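Local coordinates for prophage MuSo2, 43 kDa tail protein (Shewanella oneidensis, PDB 3CDD) that probably serves as a trimeric baseplate hub protein in the contractile tail of a Mu-like prophage, at residues P56-T64 and T74-P82; G95-V103 and T171-V179. All coordinates share one frame; numbering follows the deposited sequence.

Interaction 1: P56-T64 and T74-P82; sequences PIKQGQACT and TGYVDDWVP
Pro56 and Ile57 lay backbone atoms, not just side chains, on one face of the Trp80 indole: Pro56 CA comes within 3.5 Å of Trp80 CZ2 and Ile57 N sits 3.5 Å above the ring plane, while from the side chain Pro56 CB rides 3.3 Å above it. The indole reaches them because CG stands anti to the backbone N of Trp80 (chi1 163°). Proline suits the spot, offering its CA and CB hydrogens to the aromatic face, while Pro82 CD, two residues on from the tryptophan, lies over the opposite face. Gln59, bent at chi2, turns its amide nearly parallel to the indole plane, 9° apart, with OE1 3.7 Å from Trp80 CB. A type II turn from Lys58 to Gln61 then leads into the beta hairpin of strands 62-67 and 70-84; Gly60 takes the positive phi of that turn, and Gly60 N donates to Val77 O at 2.7 Å. Val77 N answers with a straighter bond to Gln61 O (166°), and Cys63 and Gly75 form an antiparallel hydrogen-bonded pair. Branched Val77 fills the corner inside the turn, CG1 against Gln59 CA and CG2 4.0 Å from Ile57 CG2. Beyond it, Asp78 and Asp79 form a classic beta bulge opposite Ser94.

Interaction 2: G95-V103 and T171-V179; sequences GRDKTADLV and TSDTFGNLV
Asp97 reaches across to Ser172 with a carboxylate that serves both segments. Its CB, next to the backbone, packs near Thr74 O of the adjoining strand, and CG divides the charge between two differently employed oxygens. OD1 stays within its own segment: Thr99 OG1 meets its syn lone pair at 2.5 Å, while Thr99 N comes from above the carboxylate plane at 2.9 Å, a capping bond at the turn that leads into helix 100-104. OD2 faces the other segment, where Ser172 OG donates to its syn lone pair, also at 2.5 Å, and water 1 links OD2 to Asp173 O. Four donors thus grip the group and should fix its rotation. Serine suits the far side: a small residue with one hydroxyl to give, and with chi1 at 61° its OG is turned to the aspartate. Thr99 is equally apt, spending its hydroxyl on the aspartate and its methyl CG2 on Ser172 CB, 3.9 Å away.

Gly176 closes the type I turn that starts at Asp173 and takes its positive phi (72°), a backbone shape that comes easily to glycine; Lys98 CB lies 3.5 Å from Gly176 O. Lys98 runs on past this turn, and its NZ bonds to Gly131 O. Asp173 braces the turn from within, OD1 accepting from Asn177 N and OD2 from Asn177 ND2. Further along, Leu102 CD1 meets Leu178 CD1 at 4.2 Å, setting helix 100-104 against the start of strand 178-181, the antiparallel partner of strand 169-172; both leucines touch Cys127 of helix 119-127, and Pro155 and Leu159 of helix 155-164 pack on Leu102 and Leu178.

How the interactions relate
Interaction 1 lies within a hairpin, between segments close in sequence, whereas interaction 2 joins segments 68 residues apart and lies nearer the centre of the chain. Both mix core and surface: buried Ile57, Val77 and Trp80 beside exposed Lys58 and Ala62 in the first, buried Asp97, Thr99, Leu102 and Leu178 beside exposed Phe175 in the second. Strands 70-84 and 88-97 are neighbours in the sheet, so the sites meet: Asp78 OD2 forms a salt bridge with Arg96 NE, and Thr74 OG1 probably bonds to Thr174 O. Backbone ladder bonds and an aromatic-aliphatic cluster dominate interaction 1, a carboxylate network with waters interaction 2. Each touches the second subunit, through Asp79 to its Arg204 and Asp101 to its Arg248 and Arg250.

Interaction 1: P56-T64 and T74-P82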
loop_
_atom_site.group_PDB
_atom_site.type_symbol
_atom_site.label_atom_id
_atom_site.label_comp_id
_atom_site.label_asym_id
_atom_site.label_seq_id
_atom_site.Cartn_x
_atom_site.Cartn_y
_atom_site.Cartn_z
ATOM N N PRO A 56 -8.752 3.483 -32.006
ATOM C CA PRO A 56 -8.847 3.672 -30.558
ATOM C C PRO A 56 -10.220 4.140 -30.038
ATOM O O PRO A 56 -10.951 4.830 -30.735
ATOM C CB PRO A 56 -7.779 4.729 -30.275
ATOM C CG PRO A 56 -6.731 4.490 -31.320
ATOM C CD PRO A 56 -7.492 4.035 -32.550
ATOM N N ILE A 57 -10.571 3.709 -28.832
ATOM C CA ILE A 57 -11.661 4.314 -28.098
ATOM C C ILE A 57 -10.994 5.446 -27.320
ATOM O O ILE A 57 -10.094 5.218 -26.517
ATOM C CB ILE A 57 -12.375 3.306 -27.147
ATOM C CG1 ILE A 57 -12.790 2.047 -27.921
ATOM C CG2 ILE A 57 -13.594 3.947 -26.482
ATOM C CD1 ILE A 57 -13.404 0.946 -27.057
ATOM N N LYS A 58 -11.390 6.676 -27.604
ATOM C CA LYS A 58 -10.795 7.815 -26.940
ATOM C C LYS A 58 -11.204 7.846 -25.471
ATOM O O LYS A 58 -12.399 7.748 -25.144
ATOM C CB LYS A 58 -11.198 9.121 -27.644
ATOM C CG LYS A 58 -10.785 9.183 -29.119
ATOM C CD LYS A 58 -11.312 10.445 -29.810
ATOM C CE LYS A 58 -11.809 10.157 -31.231
ATOM N NZ LYS A 58 -10.690 10.017 -32.206
ATOM N N GLN A 59 -10.205 7.960 -24.596
ATOM C CA GLN A 59 -10.444 8.319 -23.183
ATOM C C GLN A 59 -11.334 9.569 -23.096
ATOM O O GLN A 59 -11.208 10.470 -23.913
ATOM C CB GLN A 59 -9.116 8.535 -22.438
ATOM C CG GLN A 59 -8.263 9.738 -22.895
ATOM C CD GLN A 59 -7.344 9.447 -24.068
ATOM O OE1 GLN A 59 -7.461 8.415 -24.745
ATOM N NE2 GLN A 59 -6.417 10.370 -24.326
ATOM N N GLY A 60 -12.249 9.610 -22.130
ATOM C CA GLY A 60 -13.180 10.729 -22.027
ATOM C C GLY A 60 -14.541 10.518 -22.668
ATOM O O GLY A 60 -15.507 11.170 -22.295
ATOM N N GLN A 61 -14.621 9.580 -23.607
ATOM C CA GLN A 61 -15.838 9.320 -24.390
ATOM C C GLN A 61 -17.028 8.866 -23.540
ATOM O O GLN A 61 -16.857 8.029 -22.674
ATOM C CB GLN A 61 -15.528 8.208 -25.393
ATOM C CG GLN A 61 -16.307 8.279 -26.675
ATOM C CD GLN A 61 -15.926 9.482 -27.504
ATOM O OE1 GLN A 61 -16.756 10.348 -27.798
ATOM N NE2 GLN A 61 -14.652 9.555 -27.871
ATOM N N ALA A 62 -18.223 9.393 -23.805
ATOM C CA ALA A 62 -19.461 8.830 -23.245
ATOM C C ALA A 62 -19.660 7.402 -23.738
ATOM O O ALA A 62 -19.371 7.083 -24.894
ATOM C CB ALA A 62 -20.672 9.679 -23.588
ATOM N N CYS A 63 -20.216 6.575 -22.860
ATOM C CA CYS A 63 -20.080 5.142 -22.930
ATOM C C CYS A 63 -21.322 4.448 -22.339
ATOM O O CYS A 63 -21.830 4.872 -21.294
ATOM C CB CYS A 63 -18.865 4.784 -22.068
ATOM S SG CYS A 63 -18.286 3.201 -22.377
ATOM N N THR A 64 -21.798 3.384 -22.989
ATOM C CA THR A 64 -22.814 2.495 -22.385
ATOM C C THR A 64 -22.473 1.024 -22.572
ATOM O O THR A 64 -21.903 0.625 -23.597
ATOM C CB THR A 64 -24.260 2.740 -22.915
ATOM O OG1 THR A 64 -24.358 2.342 -24.292
ATOM C CG2 THR A 64 -24.675 4.207 -22.765
ATOM N N THR A 74 -23.951 3.219 -17.479
ATOM C CA THR A 74 -23.892 4.412 -18.314
ATOM C C THR A 74 -22.877 5.386 -17.701
ATOM O O THR A 74 -23.030 5.845 -16.553
ATOM C CB THR A 74 -25.277 5.094 -18.394
ATOM O OG1 THR A 74 -26.269 4.141 -18.802
ATOM C CG2 THR A 74 -25.274 6.285 -19.355
ATOM N N GLY A 75 -21.842 5.708 -18.468
ATOM C CA GLY A 75 -20.815 6.630 -17.973
ATOM C C GLY A 75 -19.847 7.110 -19.028
ATOM O O GLY A 75 -20.246 7.425 -20.148
ATOM N N TYR A 76 -18.574 7.170 -18.645
ATOM C CA TYR A 76 -17.512 7.687 -19.489
ATOM C C TYR A 76 -16.278 6.811 -19.392
ATOM O O TYR A 76 -16.014 6.212 -18.364
ATOM C CB TYR A 76 -17.117 9.099 -19.047
ATOM C CG TYR A 76 -18.263 10.056 -18.998
ATOM C CD1 TYR A 76 -18.677 10.734 -20.145
ATOM C CD2 TYR A 76 -18.941 10.288 -17.804
ATOM C CE1 TYR A 76 -19.753 11.621 -20.105
ATOM C CE2 TYR A 76 -20.006 11.184 -17.750
ATOM C CZ TYR A 76 -20.405 11.840 -18.902
ATOM O OH TYR A 76 -21.466 12.715 -18.847
ATOM N N VAL A 77 -15.515 6.767 -20.478
ATOM C CA VAL A 77 -14.232 6.103 -20.485
ATOM C C VAL A 77 -13.269 6.941 -19.685
ATOM O O VAL A 77 -13.086 8.131 -19.968
ATOM C CB VAL A 77 -13.695 5.934 -21.930
ATOM C CG1 VAL A 77 -12.281 5.371 -21.912
ATOM C CG2 VAL A 77 -14.621 5.021 -22.718
ATOM N N ASP A 78 -12.680 6.329 -18.661
ATOM C CA ASP A 78 -11.613 6.976 -17.906
ATOM C C ASP A 78 -10.303 6.774 -18.627
ATOM O O ASP A 78 -9.584 7.742 -18.883
ATOM C CB ASP A 78 -11.491 6.369 -16.511
ATOM C CG ASP A 78 -12.488 6.934 -15.539
ATOM O OD1 ASP A 78 -12.748 8.158 -15.591
ATOM O OD2 ASP A 78 -12.982 6.151 -14.697
ATOM N N ASP A 79 -10.017 5.505 -18.953
ATOM C CA ASP A 79 -8.727 5.066 -19.471
ATOM C C ASP A 79 -8.857 4.268 -20.772
ATOM O O ASP A 79 -9.682 3.358 -20.886
ATOM C CB ASP A 79 -7.971 4.203 -18.428
ATOM C CG ASP A 79 -7.573 4.990 -17.165
ATOM O OD1 ASP A 79 -8.339 5.865 -16.726
ATOM O OD2 ASP A 79 -6.465 4.751 -16.605
ATOM N N TRP A 80 -8.028 4.634 -21.738
ATOM C CA TRP A 80 -7.777 3.865 -22.934
ATOM C C TRP A 80 -6.415 3.179 -22.736
ATOM O O TRP A 80 -5.425 3.831 -22.423
ATOM C CB TRP A 80 -7.765 4.825 -24.136
ATOM C CG TRP A 80 -7.143 4.289 -25.388
ATOM C CD1 TRP A 80 -6.034 4.769 -26.007
ATOM C CD2 TRP A 80 -7.579 3.151 -26.158
ATOM N NE1 TRP A 80 -5.755 4.013 -27.126
ATOM C CE2 TRP A 80 -6.689 3.015 -27.240
ATOM C CE3 TRP A 80 -8.637 2.232 -26.032
ATOM C CZ2 TRP A 80 -6.828 2.006 -28.216
ATOM C CZ3 TRP A 80 -8.780 1.228 -27.014
ATOM C CH2 TRP A 80 -7.880 1.129 -28.080
ATOM N N VAL A 81 -6.375 1.863 -22.885
ATOM C CA VAL A 81 -5.210 1.075 -22.435
ATOM C C VAL A 81 -4.773 0.098 -23.542
ATOM O O VAL A 81 -5.070 -1.075 -23.491
ATOM C CB VAL A 81 -5.487 0.376 -21.063
ATOM C CG1 VAL A 81 -4.209 -0.281 -20.446
ATOM C CG2 VAL A 81 -6.139 1.367 -20.082
ATOM N N PRO A 82 -4.046 0.603 -24.548
ATOM C CA PRO A 82 -3.552 -0.284 -25.611
ATOM C C PRO A 82 -2.207 -0.919 -25.250
ATOM O O PRO A 82 -1.414 -0.314 -24.514
ATOM C CB PRO A 82 -3.359 0.665 -26.786
ATOM C CG PRO A 82 -2.971 2.006 -26.127
ATOM C CD PRO A 82 -3.651 2.016 -24.757
#

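Interaction 2: G95-V103 and T171-V179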
loop_
_atom_site.group_PDB
_atom_site.type_symbol
_atom_site.label_atom_id
_atom_site.label_comp_id
_atom_site.label_asym_id
_atom_site.label_seq_id
_atom_site.Cartn_x
_atom_site.Cartn_y
_atom_site.Cartn_z
ATOM N N GLY A 95 -13.495 2.601 -16.825
ATOM C CA GLY A 95 -14.237 3.809 -16.486
ATOM C C GLY A 95 -15.222 3.566 -15.362
ATOM O O GLY A 95 -15.185 2.549 -14.664
ATOM N N ARG A 96 -16.141 4.499 -15.234
ATOM C CA ARG A 96 -17.086 4.546 -14.121
ATOM C C ARG A 96 -18.391 5.088 -14.721
ATOM O O ARG A 96 -18.392 5.609 -15.844
ATOM C CB ARG A 96 -16.543 5.501 -13.057
ATOM C CG ARG A 96 -15.352 4.953 -12.256
ATOM C CD ARG A 96 -14.638 6.010 -11.412
ATOM N NE ARG A 96 -14.004 7.042 -12.245
ATOM C CZ ARG A 96 -13.628 8.230 -11.785
ATOM N NH1 ARG A 96 -13.796 8.525 -10.495
ATOM N NH2 ARG A 96 -13.098 9.126 -12.608
ATOM N N ASP A 97 -19.492 4.979 -13.982
ATOM C CA ASP A 97 -20.746 5.567 -14.438
ATOM C C ASP A 97 -20.709 7.105 -14.304
ATOM O O ASP A 97 -19.769 7.646 -13.727
ATOM C CB ASP A 97 -21.970 4.845 -13.804
ATOM C CG ASP A 97 -22.486 5.483 -12.519
ATOM O OD1 ASP A 97 -21.998 6.556 -12.063
ATOM O OD2 ASP A 97 -23.442 4.878 -11.976
ATOM N N LYS A 98 -21.699 7.795 -14.876
ATOM C CA LYS A 98 -21.737 9.275 -14.930
ATOM C C LYS A 98 -21.477 9.989 -13.604
ATOM O O LYS A 98 -20.873 11.070 -13.590
ATOM C CB LYS A 98 -23.090 9.759 -15.479
ATOM C CG LYS A 98 -23.292 9.542 -16.967
ATOM C CD LYS A 98 -24.705 9.939 -17.406
ATOM C CE LYS A 98 -24.960 11.405 -17.124
ATOM N NZ LYS A 98 -26.112 11.949 -17.920
ATOM N N THR A 99 -21.933 9.396 -12.496
ATOM C CA THR A 99 -21.790 10.029 -11.172
ATOM C C THR A 99 -20.326 10.213 -10.756
ATOM O O THR A 99 -20.039 10.890 -9.771
ATOM C CB THR A 99 -22.574 9.291 -10.065
ATOM O OG1 THR A 99 -22.111 7.937 -9.957
ATOM C CG2 THR A 99 -24.087 9.307 -10.350
ATOM N N ALA A 100 -19.396 9.647 -11.534
ATOM C CA ALA A 100 -17.975 9.814 -11.232
ATOM C C ALA A 100 -17.559 11.287 -11.310
ATOM O O ALA A 100 -16.674 11.714 -10.576
ATOM C CB ALA A 100 -17.125 8.965 -12.150
ATOM N N ASP A 101 -18.203 12.064 -12.186
ATOM C CA ASP A 101 -17.957 13.504 -12.249
ATOM C C ASP A 101 -18.273 14.174 -10.909
ATOM O O ASP A 101 -17.596 15.124 -10.517
ATOM C CB ASP A 101 -18.761 14.164 -13.378
ATOM C CG ASP A 101 -18.156 13.909 -14.753
ATOM O OD1 ASP A 101 -16.973 13.486 -14.827
ATOM O OD2 ASP A 101 -18.867 14.122 -15.761
ATOM N N LEU A 102 -19.289 13.656 -10.212
ATOM C CA LEU A 102 -19.690 14.175 -8.901
ATOM C C LEU A 102 -18.651 13.857 -7.835
ATOM O O LEU A 102 -18.578 14.539 -6.823
ATOM C CB LEU A 102 -21.036 13.595 -8.463
ATOM C CG LEU A 102 -22.261 13.778 -9.370
ATOM C CD1 LEU A 102 -23.473 13.070 -8.752
ATOM C CD2 LEU A 102 -22.587 15.238 -9.628
ATOM N N VAL A 103 -17.864 12.809 -8.069
ATOM C CA VAL A 103 -16.854 12.374 -7.128
ATOM C C VAL A 103 -15.538 13.119 -7.381
ATOM O O VAL A 103 -14.806 13.423 -6.435
ATOM C CB VAL A 103 -16.581 10.848 -7.280
ATOM C CG1 VAL A 103 -15.321 10.405 -6.480
ATOM C CG2 VAL A 103 -17.837 10.015 -6.927
ATOM N N THR A 171 -26.831 6.500 -4.170
ATOM C CA THR A 171 -26.294 5.495 -5.111
ATOM C C THR A 171 -26.531 5.971 -6.558
ATOM O O THR A 171 -26.718 7.162 -6.795
ATOM C CB THR A 171 -26.809 4.042 -4.774
ATOM O OG1 THR A 171 -26.234 3.076 -5.667
ATOM C CG2 THR A 171 -28.304 3.960 -4.835
ATOM N N SER A 172 -26.491 5.071 -7.527
ATOM C CA SER A 172 -26.802 5.459 -8.889
ATOM C C SER A 172 -27.632 4.345 -9.521
ATOM O O SER A 172 -27.723 3.244 -8.965
ATOM C CB SER A 172 -25.519 5.758 -9.681
ATOM O OG SER A 172 -24.670 4.622 -9.777
ATOM N N ASP A 173 -28.242 4.611 -10.666
ATOM C CA ASP A 173 -29.004 3.559 -11.344
ATOM C C ASP A 173 -28.264 3.152 -12.607
ATOM O O ASP A 173 -27.185 3.680 -12.867
ATOM C CB ASP A 173 -30.450 4.013 -11.602
ATOM C CG ASP A 173 -30.538 5.235 -12.516
ATOM O OD1 ASP A 173 -29.570 5.524 -13.265
ATOM O OD2 ASP A 173 -31.595 5.898 -12.501
ATOM N N THR A 174 -28.815 2.228 -13.396
ATOM C CA THR A 174 -28.118 1.758 -14.596
ATOM C C THR A 174 -27.929 2.862 -15.642
ATOM O O THR A 174 -27.105 2.730 -16.545
ATOM C CB THR A 174 -28.790 0.538 -15.259
ATOM O OG1 THR A 174 -30.077 0.916 -15.775
ATOM C CG2 THR A 174 -28.915 -0.622 -14.278
ATOM N N PHE A 175 -28.692 3.943 -15.510
ATOM C CA PHE A 175 -28.611 5.064 -16.448
ATOM C C PHE A 175 -27.668 6.176 -15.955
ATOM O O PHE A 175 -27.528 7.215 -16.587
ATOM C CB PHE A 175 -30.018 5.555 -16.820
ATOM C CG PHE A 175 -30.765 4.583 -17.718
ATOM C CD1 PHE A 175 -31.566 3.573 -17.174
ATOM C CD2 PHE A 175 -30.636 4.653 -19.103
ATOM C CE1 PHE A 175 -32.232 2.657 -17.997
ATOM C CE2 PHE A 175 -31.314 3.750 -19.928
ATOM C CZ PHE A 175 -32.109 2.752 -19.373
ATOM N N GLY A 176 -26.983 5.921 -14.841
ATOM C CA GLY A 176 -26.001 6.867 -14.313
ATOM C C GLY A 176 -26.642 8.100 -13.708
ATOM O O GLY A 176 -26.007 9.164 -13.629
ATOM N N ASN A 177 -27.908 7.965 -13.316
ATOM C CA ASN A 177 -28.606 9.014 -12.564
ATOM C C ASN A 177 -28.199 8.878 -11.119
ATOM O O ASN A 177 -27.994 7.771 -10.673
ATOM C CB ASN A 177 -30.121 8.820 -12.637
ATOM C CG ASN A 177 -30.679 8.945 -14.054
ATOM O OD1 ASN A 177 -30.284 9.832 -14.822
ATOM N ND2 ASN A 177 -31.645 8.078 -14.387
ATOM N N LEU A 178 -28.126 9.981 -10.379
ATOM C CA LEU A 178 -27.996 9.934 -8.909
ATOM C C LEU A 178 -29.290 9.463 -8.226
ATOM O O LEU A 178 -30.370 10.008 -8.488
ATOM C CB LEU A 178 -27.594 11.301 -8.361
ATOM C CG LEU A 178 -27.329 11.356 -6.854
ATOM C CD1 LEU A 178 -26.051 10.597 -6.504
ATOM C CD2 LEU A 178 -27.250 12.784 -6.368
ATOM N N VAL A 179 -29.174 8.452 -7.365
ATOM C CA VAL A 179 -30.320 7.905 -6.628
ATOM C C VAL A 179 -30.227 8.181 -5.125
ATOM O O VAL A 179 -29.233 7.843 -4.468
ATOM C CB VAL A 179 -30.530 6.376 -6.853
ATOM C CG1 VAL A 179 -31.741 5.875 -6.042
ATOM C CG2 VAL A 179 -30.724 6.058 -8.314
HETATM O O HOH W 1 -24.648 3.161 -14.118
HETATM O O HOH W 2 -27.995 11.200 -15.267
#